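Local coordinates for protein ECL CdiI (Enterobacter cloacae subsp. cloacae, PDB 4NTQ) that serves as the immunity protein of a contact-dependent growth inhibition system, forming a complex with the CdiA-CT toxin, an RNase that acts on ribosomal RNA, at residues 2-7 / 62-67; 80-85 / 134-139. One frame throughout, in Å; residues are numbered along the deposited sequence.

Interaction 1: 2-7 / 62-67; sequences FGIFSK and SALAVS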
loop_
_atom_site.group_PDB
_atom_site.type_symbol
_atom_site.label_atom_id
_atom_site.label_comp_id
_atom_site.label_asym_id
_atom_site.label_seq_id
_atom_site.Cartn_x
_atom_site.Cartn_y
_atom_site.Cartn_z
ATOM N N PHE B 2 8.931 -11.677 8.403
ATOM C CA PHE B 2 8.388 -10.765 7.404
ATOM C C PHE B 2 7.306 -11.447 6.617
ATOM O O PHE B 2 7.457 -12.607 6.225
ATOM C CB PHE B 2 9.428 -10.284 6.383
ATOM C CG PHE B 2 8.806 -9.480 5.249
ATOM C CD1 PHE B 2 8.511 -10.071 4.031
ATOM C CD2 PHE B 2 8.466 -8.151 5.432
ATOM C CE1 PHE B 2 7.912 -9.340 3.003
ATOM C CE2 PHE B 2 7.865 -7.425 4.421
ATOM C CZ PHE B 2 7.589 -8.019 3.198
ATOM N N GLY B 3 6.236 -10.717 6.329
ATOM C CA GLY B 3 5.242 -11.255 5.425
ATOM C C GLY B 3 3.899 -10.587 5.508
ATOM O O GLY B 3 3.697 -9.633 6.253
ATOM N N ILE B 4 2.980 -11.108 4.710
ATOM C CA ILE B 4 1.631 -10.617 4.649
ATOM C C ILE B 4 0.702 -11.810 4.870
ATOM O O ILE B 4 0.772 -12.789 4.130
ATOM C CB ILE B 4 1.368 -9.989 3.282
ATOM C CG1 ILE B 4 2.315 -8.807 3.050
ATOM C CG2 ILE B 4 -0.108 -9.585 3.169
ATOM C CD1 ILE B 4 2.230 -8.220 1.642
ATOM N N PHE B 5 -0.170 -11.721 5.877
ATOM C CA PHE B 5 -0.918 -12.882 6.360
ATOM C C PHE B 5 -2.408 -12.614 6.486
ATOM O O PHE B 5 -2.816 -11.557 6.951
ATOM C CB PHE B 5 -0.377 -13.301 7.728
ATOM C CG PHE B 5 1.095 -13.520 7.740
ATOM C CD1 PHE B 5 1.619 -14.759 7.407
ATOM C CD2 PHE B 5 1.966 -12.475 8.045
ATOM C CE1 PHE B 5 2.974 -14.972 7.406
ATOM C CE2 PHE B 5 3.327 -12.678 8.038
ATOM C CZ PHE B 5 3.826 -13.927 7.711
ATOM N N SER B 6 -3.211 -13.587 6.077
ATOM C CA SER B 6 -4.661 -13.503 6.223
ATOM C C SER B 6 -5.057 -13.580 7.684
ATOM O O SER B 6 -4.406 -14.272 8.462
ATOM C CB SER B 6 -5.338 -14.673 5.507
ATOM O OG SER B 6 -4.988 -14.702 4.143
ATOM N N LYS B 7 -6.120 -12.867 8.047
ATOM C CA LYS B 7 -6.821 -13.136 9.289
ATOM C C LYS B 7 -8.055 -13.998 8.969
ATOM O O LYS B 7 -7.913 -15.091 8.422
ATOM C CB LYS B 7 -7.189 -11.830 9.976
ATOM C CG LYS B 7 -5.990 -10.919 10.146
ATOM C CD LYS B 7 -6.383 -9.565 10.716
ATOM C CE LYS B 7 -5.263 -8.946 11.546
ATOM N NZ LYS B 7 -5.810 -7.856 12.392
ATOM N N SER B 62 11.676 -5.320 -4.542
ATOM C CA SER B 62 10.498 -6.165 -4.753
ATOM C C SER B 62 9.241 -5.431 -4.316
ATOM O O SER B 62 9.048 -5.157 -3.125
ATOM C CB SER B 62 10.613 -7.463 -3.955
ATOM O OG SER B 62 11.486 -8.365 -4.609
ATOM N N ALA B 63 8.391 -5.098 -5.272
ATOM C CA ALA B 63 7.151 -4.428 -4.934
ATOM C C ALA B 63 6.077 -5.462 -4.712
ATOM O O ALA B 63 5.826 -6.287 -5.606
ATOM C CB ALA B 63 6.748 -3.489 -6.035
ATOM N N LEU B 64 5.460 -5.413 -3.524
ATOM C CA LEU B 64 4.369 -6.314 -3.147
ATOM C C LEU B 64 3.051 -5.557 -3.141
ATOM O O LEU B 64 2.791 -4.789 -2.214
ATOM C CB LEU B 64 4.584 -6.861 -1.730
ATOM C CG LEU B 64 5.924 -7.518 -1.413
ATOM C CD1 LEU B 64 5.994 -7.949 0.049
ATOM C CD2 LEU B 64 6.156 -8.699 -2.313
ATOM N N ALA B 65 2.212 -5.785 -4.148
ATOM C CA ALA B 65 0.928 -5.095 -4.238
ATOM C C ALA B 65 -0.044 -5.604 -3.171
ATOM O O ALA B 65 -0.145 -6.807 -2.936
ATOM C CB ALA B 65 0.318 -5.276 -5.619
ATOM N N VAL B 66 -0.750 -4.691 -2.517
ATOM C CA VAL B 66 -1.772 -5.110 -1.565
ATOM C C VAL B 66 -3.136 -4.547 -1.955
ATOM O O VAL B 66 -4.065 -4.468 -1.143
ATOM C CB VAL B 66 -1.388 -4.768 -0.135
ATOM C CG1 VAL B 66 -0.118 -5.544 0.244
ATOM C CG2 VAL B 66 -1.205 -3.280 0.006
ATOM N N SER B 67 -3.237 -4.151 -3.220
ATOM C CA SER B 67 -4.523 -3.920 -3.841
ATOM C C SER B 67 -4.305 -4.025 -5.339
ATOM O O SER B 67 -3.225 -3.712 -5.835
ATOM C CB SER B 67 -5.098 -2.544 -3.468
ATOM O OG SER B 67 -4.362 -1.505 -4.090
#
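Leu-64 sends its CD1 methyl to the rim of the Phe-2 ring, and the same methyl lies beside Ile-4. Everything that meets between 2-7 and 62-67 is apolar: an aromatic ring edge and three aliphatic branches, with no hydrogen bond across.

The aromatic part comes first. Phe-2 and Leu-64 reach for each other from opposite directions. CD1 of Leu-64 sits in the plane of the ring, 3.5 Å from Phe-2 CZ, and it also touches CE1 of that ring. The methyl thus meets the ring at its edge, not over a face. With CG anti to the backbone N (chi1 173°), the Phe-2 ring reaches out from strand 2-6 and presents its CZ–CE1 edge to the methyl.

The aliphatic part is carried by Ile-4 CD1. Ile-4 CD1 is 3.8 Å from Val-66 CG1 and, more loosely, 4.1 Å from Leu-64 CD1. Ile-4 and Leu-64 run alongside each other, pointing opposite ways, whereas Ile-4 and Val-66 cross at a slant. The Ile-4 chain is extended at its end (chi2 173°), which carries CD1 out to both partners.

The backbones stay well apart, with the CA atoms of Ile-4 and Val-66 9.0 Å from each other. This is side-chain packing between two sheets, with Val-66 just past the end of strand 61-65, and not strand pairing. Strand 2-6 pairs with strand 16-25 in one antiparallel sheet, and strand 61-65 pairs with strand 76-85 in the other. Trp-48 of helix 41-58 touches both Ile-4 and Leu-64, and Val-66 also packs on Leu-32 and Leu-34 of strand 28-35.

Interaction 2: 80-85 / 134-139; sequences WVLYFE and NSVLDF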
loop_
_atom_site.group_PDB
_atom_site.type_symbol
_atom_site.label_atom_id
_atom_site.label_comp_id
_atom_site.label_asym_id
_atom_site.label_seq_id
_atom_site.Cartn_x
_atom_site.Cartn_y
_atom_site.Cartn_z
ATOM N N TRP B 80 3.763 -2.455 -0.843
ATOM C CA TRP B 80 4.854 -2.403 0.110
ATOM C C TRP B 80 6.091 -2.803 -0.670
ATOM O O TRP B 80 6.085 -3.822 -1.367
ATOM C CB TRP B 80 4.572 -3.299 1.319
ATOM C CG TRP B 80 3.460 -2.687 2.173
ATOM C CD1 TRP B 80 2.126 -2.686 1.893
ATOM C CD2 TRP B 80 3.614 -1.928 3.387
ATOM N NE1 TRP B 80 1.437 -1.996 2.865
ATOM C CE2 TRP B 80 2.324 -1.528 3.794
ATOM C CE3 TRP B 80 4.718 -1.558 4.174
ATOM C CZ2 TRP B 80 2.103 -0.779 4.951
ATOM C CZ3 TRP B 80 4.497 -0.819 5.322
ATOM C CH2 TRP B 80 3.199 -0.429 5.696
ATOM N N VAL B 81 7.128 -1.971 -0.581
ATOM C CA VAL B 81 8.293 -2.071 -1.443
ATOM C C VAL B 81 9.537 -2.431 -0.652
ATOM O O VAL B 81 9.869 -1.758 0.328
ATOM C CB VAL B 81 8.530 -0.733 -2.162
ATOM C CG1 VAL B 81 9.839 -0.756 -2.913
ATOM C CG2 VAL B 81 7.364 -0.426 -3.096
ATOM N N LEU B 82 10.219 -3.494 -1.076
ATOM C CA LEU B 82 11.390 -3.999 -0.360
ATOM C C LEU B 82 12.644 -3.602 -1.123
ATOM O O LEU B 82 12.740 -3.833 -2.326
ATOM C CB LEU B 82 11.328 -5.522 -0.225
ATOM C CG LEU B 82 10.424 -6.129 0.856
ATOM C CD1 LEU B 82 8.988 -5.635 0.790
ATOM C CD2 LEU B 82 10.455 -7.631 0.761
ATOM N N TYR B 83 13.597 -2.983 -0.434
ATOM C CA TYR B 83 14.844 -2.618 -1.073
ATOM C C TYR B 83 15.945 -3.424 -0.422
ATOM O O TYR B 83 16.066 -3.424 0.791
ATOM C CB TYR B 83 15.128 -1.126 -0.900
ATOM C CG TYR B 83 14.262 -0.184 -1.710
ATOM C CD1 TYR B 83 14.519 0.034 -3.064
ATOM C CD2 TYR B 83 13.221 0.534 -1.111
ATOM C CE1 TYR B 83 13.750 0.915 -3.808
ATOM C CE2 TYR B 83 12.428 1.437 -1.857
ATOM C CZ TYR B 83 12.704 1.609 -3.203
ATOM O OH TYR B 83 11.951 2.475 -3.950
ATOM N N PHE B 84 16.741 -4.113 -1.219
ATOM C CA PHE B 84 17.786 -4.978 -0.676
ATOM C C PHE B 84 19.166 -4.327 -0.626
ATOM O O PHE B 84 19.673 -3.861 -1.646
ATOM C CB PHE B 84 17.851 -6.265 -1.478
ATOM C CG PHE B 84 16.545 -6.982 -1.543
ATOM C CD1 PHE B 84 16.110 -7.741 -0.463
ATOM C CD2 PHE B 84 15.739 -6.890 -2.668
ATOM C CE1 PHE B 84 14.895 -8.410 -0.498
ATOM C CE2 PHE B 84 14.504 -7.551 -2.718
ATOM C CZ PHE B 84 14.085 -8.318 -1.624
ATOM N N GLU B 85 19.755 -4.275 0.569
ATOM C CA GLU B 85 21.140 -3.834 0.732
ATOM C C GLU B 85 21.874 -4.759 1.678
ATOM O O GLU B 85 21.667 -4.707 2.900
ATOM C CB GLU B 85 21.209 -2.407 1.253
ATOM C CG GLU B 85 20.795 -1.388 0.227
ATOM C CD GLU B 85 20.902 0.026 0.745
ATOM O OE1 GLU B 85 21.883 0.344 1.469
ATOM O OE2 GLU B 85 19.998 0.815 0.421
ATOM N N ASN B 134 17.247 -12.800 5.609
ATOM C CA ASN B 134 16.766 -14.152 5.893
ATOM C C ASN B 134 15.259 -14.217 6.097
ATOM O O ASN B 134 14.610 -15.192 5.708
ATOM C CB ASN B 134 17.461 -14.749 7.123
ATOM C CG ASN B 134 18.828 -15.334 6.802
ATOM O OD1 ASN B 134 19.085 -15.782 5.684
ATOM N ND2 ASN B 134 19.706 -15.344 7.794
ATOM N N SER B 135 14.692 -13.184 6.709
ATOM C CA SER B 135 13.275 -13.257 7.029
ATOM C C SER B 135 12.467 -13.074 5.741
ATOM O O SER B 135 11.363 -13.602 5.607
ATOM C CB SER B 135 12.888 -12.245 8.110
ATOM O OG SER B 135 12.982 -10.935 7.599
ATOM N N VAL B 136 13.036 -12.358 4.777
ATOM C CA VAL B 136 12.384 -12.198 3.480
ATOM C C VAL B 136 12.516 -13.473 2.657
ATOM O O VAL B 136 11.577 -13.892 1.977
ATOM C CB VAL B 136 12.953 -11.005 2.699
ATOM C CG1 VAL B 136 12.351 -10.953 1.298
ATOM C CG2 VAL B 136 12.675 -9.705 3.457
ATOM N N LEU B 137 13.687 -14.093 2.727
ATOM C CA LEU B 137 13.884 -15.389 2.102
ATOM C C LEU B 137 12.848 -16.391 2.602
ATOM O O LEU B 137 12.229 -17.091 1.805
ATOM C CB LEU B 137 15.279 -15.903 2.401
ATOM C CG LEU B 137 16.409 -15.187 1.683
ATOM C CD1 LEU B 137 17.770 -15.761 2.111
ATOM C CD2 LEU B 137 16.195 -15.307 0.181
ATOM N N ASP B 138 12.661 -16.463 3.919
ATOM C CA ASP B 138 11.718 -17.429 4.485
ATOM C C ASP B 138 10.314 -17.190 3.900
ATOM O O ASP B 138 9.655 -18.124 3.437
ATOM C CB ASP B 138 11.695 -17.354 6.020
ATOM C CG ASP B 138 13.039 -17.724 6.658
ATOM O OD1 ASP B 138 13.781 -18.555 6.080
ATOM O OD2 ASP B 138 13.352 -17.170 7.740
ATOM N N PHE B 139 9.886 -15.929 3.872
ATOM C CA PHE B 139 8.602 -15.590 3.270
ATOM C C PHE B 139 8.544 -15.941 1.778
ATOM O O PHE B 139 7.526 -16.408 1.280
ATOM C CB PHE B 139 8.296 -14.104 3.457
ATOM C CG PHE B 139 6.942 -13.698 2.946
ATOM C CD1 PHE B 139 5.796 -14.279 3.456
ATOM C CD2 PHE B 139 6.821 -12.716 1.978
ATOM C CE1 PHE B 139 4.551 -13.899 3.002
ATOM C CE2 PHE B 139 5.591 -12.330 1.509
ATOM C CZ PHE B 139 4.443 -12.924 2.023
#
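Val-136 is the one residue of helix segment 134-139 that touches strand segment 80-85. Its CB points toward the strand and carries both methyls there. CG1 is anti to the backbone N (chi1 174°) and does most of the work. Val-136 CG1 lies 3.9 Å from Leu-82 CD2 and 4.0 Å from Phe-84 CE1, so it bridges two strand residues. Within the two segments Val-136 CG2, the other branch, meets only Leu-82, whose CD2 lies 4.1 Å away. Leu-82 and Val-136 meet tip to tip, a single leucine methyl facing both valine methyls. Phe-84 receives CG1 at the edge of its ring, near the ring plane.

Leu-82 and Phe-84 are two positions apart on the strand, so they project from the same face of the sheet. Contact is through side chains only, and the nearest CA atoms, those of Leu-82 and Val-136, are 9.1 Å apart.

Helix 133-144 follows directly on strand 129-132, an outer strand of the same sheet, and it packs on that sheet here. Helix 41-58 adjoins the contact as well, with Leu-52 on Leu-82 and Leu-56 on Phe-84. Val-89 of the neighbouring strand 88-97 touches both strand residues.

Both interactions are buried and wholly apolar across their segments, each with a methyl at the edge of a phenylalanine ring. Interaction 1 lies nearer the centre of the chain and joins two sheets. Interaction 2 lies farther out and sets a helix against a sheet; its helix also has exposed polar residues, such as Asp-138. The two share one sheet: strands 61-65 and 76-85 are neighbours, and backbone hydrogen bonds probably run from Leu-64 N to Trp-80 O and from Ser-62 N to Leu-82 O. A second link is aromatic: the rings of Phe-2 and Phe-139 meet with their planes at about 85°. Helix 41-58 touches both contacts through Leu-52.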